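Local atomic coordinates of AimR transcriptional regulator (Bacillus phage phi3T, PDB entry 5ZVV), a protein that activates transcription of the phage aimX locus as a homodimer and, on binding the arbitrium peptide, becomes an inactive monomer, leading to lysogeny. Residues A[147-152]-A[191-196]. Numbering follows the deposited sequence.
Sequences MLFFSN and SRVSML
The edge of the F150 ring points at the flat guanidinium of R192: CE1 of F150 sits 3.8 Å from CZ of R192, above the centre of the group, with the two planes 76° apart. Here the aromatic edge meets a guanidinium face, so the cation does not lie on the ring's pi face. Beside it, CZ of F149 touches CG2 of V193 at 4.0 Å, again near the plane of the ring. Both phenylalanines have CG anti to the backbone N (chi1 -174° in F149, -169° in F150), which carries both rings toward helix 184-203, where side chains from that helix meet them; between segments 147-152 and 191-196 the nearest CA atoms, those of F150 and R192, are 10.2 Å apart. From the other helix, R192 reaches across with its chain extended from CG to NE. Further out, F189 meets both rings, Y117 stacks on F150, and H120 meets F150 edge to face. The guanidinium is held by salt bridges to E84 and D87 and a hydrogen bond to Y157. Two helices of this TPR-clan, all-helical fold thus meet through an apolar F149-V193 contact beside a ring edge on a buried arginine, whose charge is probably balanced by the two acids rather than by the phenylalanine.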
loop_
_atom_site.group_PDB
_atom_site.type_symbol
_atom_site.label_atom_id
_atom_site.label_comp_id
_atom_site.label_asym_id
_atom_site.label_seq_id
_atom_site.Cartn_x
_atom_site.Cartn_y
_atom_site.Cartn_z
HETATM N N MSE A 147 1.049 12.152 21.556
HETATM C CA MSE A 147 0.045 11.240 21.035
HETATM C C MSE A 147 -0.264 11.546 19.577
HETATM O O MSE A 147 -0.455 10.619 18.785
HETATM C CB MSE A 147 -1.216 11.276 21.894
HETATM C CG MSE A 147 -1.066 10.493 23.201
HETATM SE SE MSE A 147 -0.273 8.707 22.967
HETATM C CE MSE A 147 1.614 9.113 23.317
ATOM N N LEU A 148 -0.263 12.835 19.213
ATOM C CA LEU A 148 -0.361 13.186 17.799
ATOM C C LEU A 148 0.715 12.466 17.001
ATOM O O LEU A 148 0.472 12.005 15.880
ATOM C CB LEU A 148 -0.242 14.699 17.610
ATOM C CG LEU A 148 -1.481 15.553 17.889
ATOM C CD1 LEU A 148 -1.126 17.035 17.824
ATOM C CD2 LEU A 148 -2.597 15.220 16.910
ATOM N N PHE A 149 1.907 12.334 17.586
ATOM C CA PHE A 149 2.953 11.534 16.969
ATOM C C PHE A 149 2.584 10.056 16.989
ATOM O O PHE A 149 2.564 9.394 15.942
ATOM C CB PHE A 149 4.279 11.783 17.695
ATOM C CG PHE A 149 5.470 11.125 17.054
ATOM C CD1 PHE A 149 5.783 9.803 17.324
ATOM C CD2 PHE A 149 6.294 11.840 16.203
ATOM C CE1 PHE A 149 6.882 9.201 16.742
ATOM C CE2 PHE A 149 7.398 11.245 15.620
ATOM C CZ PHE A 149 7.689 9.921 15.890
ATOM N N PHE A 150 2.243 9.530 18.171
ATOM C CA PHE A 150 2.150 8.082 18.322
ATOM C C PHE A 150 0.930 7.514 17.615
ATOM O O PHE A 150 0.982 6.390 17.103
ATOM C CB PHE A 150 2.134 7.695 19.803
ATOM C CG PHE A 150 2.314 6.223 20.042
ATOM C CD1 PHE A 150 3.560 5.634 19.896
ATOM C CD2 PHE A 150 1.239 5.427 20.401
ATOM C CE1 PHE A 150 3.732 4.280 20.108
ATOM C CE2 PHE A 150 1.403 4.073 20.617
ATOM C CZ PHE A 150 2.654 3.497 20.468
ATOM N N SER A 151 -0.169 8.269 17.563
ATOM C CA SER A 151 -1.331 7.813 16.810
ATOM C C SER A 151 -1.010 7.621 15.335
ATOM O O SER A 151 -1.768 6.947 14.630
ATOM C CB SER A 151 -2.490 8.798 16.969
ATOM O OG SER A 151 -2.150 10.076 16.466
ATOM N N ASN A 152 0.095 8.192 14.851
ATOM C CA ASN A 152 0.558 7.919 13.499
ATOM C C ASN A 152 1.656 6.865 13.458
ATOM O O ASN A 152 1.608 5.959 12.618
ATOM C CB ASN A 152 1.047 9.210 12.839
ATOM C CG ASN A 152 -0.097 10.120 12.439
ATOM O OD1 ASN A 152 -0.785 9.866 11.452
ATOM N ND2 ASN A 152 -0.312 11.181 13.207
ATOM N N SER A 191 13.827 5.569 19.032
ATOM C CA SER A 191 14.269 4.184 18.907
ATOM C C SER A 191 13.253 3.346 18.136
ATOM O O SER A 191 13.629 2.548 17.264
ATOM C CB SER A 191 14.532 3.592 20.291
ATOM O OG SER A 191 13.348 3.569 21.069
ATOM N N ARG A 192 11.960 3.527 18.430
ATOM C CA ARG A 192 10.916 2.814 17.692
ATOM C C ARG A 192 11.044 3.040 16.188
ATOM O O ARG A 192 11.187 2.087 15.406
ATOM C CB ARG A 192 9.532 3.261 18.170
ATOM C CG ARG A 192 9.101 2.780 19.547
ATOM C CD ARG A 192 7.712 3.326 19.844
ATOM N NE ARG A 192 7.182 2.939 21.146
ATOM C CZ ARG A 192 6.432 1.862 21.359
ATOM N NH1 ARG A 192 6.134 1.047 20.357
ATOM N NH2 ARG A 192 5.984 1.598 22.578
ATOM N N VAL A 193 10.987 4.307 15.767
ATOM C CA VAL A 193 11.051 4.626 14.344
ATOM C C VAL A 193 12.360 4.138 13.738
ATOM O O VAL A 193 12.393 3.696 12.583
ATOM C CB VAL A 193 10.851 6.140 14.136
ATOM C CG1 VAL A 193 10.964 6.498 12.660
ATOM C CG2 VAL A 193 9.501 6.568 14.693
ATOM N N SER A 194 13.451 4.188 14.506
ATOM C CA SER A 194 14.730 3.690 14.011
ATOM C C SER A 194 14.641 2.212 13.663
ATOM O O SER A 194 15.118 1.783 12.607
ATOM C CB SER A 194 15.831 3.932 15.043
ATOM O OG SER A 194 16.379 5.231 14.914
HETATM N N MSE A 195 14.033 1.416 14.537
HETATM C CA MSE A 195 13.921 -0.007 14.240
HETATM C C MSE A 195 13.013 -0.267 13.041
HETATM O O MSE A 195 13.343 -1.080 12.160
HETATM C CB MSE A 195 13.424 -0.778 15.462
HETATM C CG MSE A 195 14.537 -1.063 16.454
HETATM SE SE MSE A 195 16.209 -1.486 15.516
HETATM C CE MSE A 195 15.646 -3.131 14.617
ATOM N N LEU A 196 11.876 0.432 13.004
ATOM C CA LEU A 196 10.947 0.254 11.891
ATOM C C LEU A 196 11.619 0.566 10.556
ATOM O O LEU A 196 11.540 -0.224 9.604
ATOM C CB LEU A 196 9.707 1.123 12.105
ATOM C CG LEU A 196 8.780 0.572 13.193
ATOM C CD1 LEU A 196 7.675 1.552 13.550
ATOM C CD2 LEU A 196 8.190 -0.761 12.750
#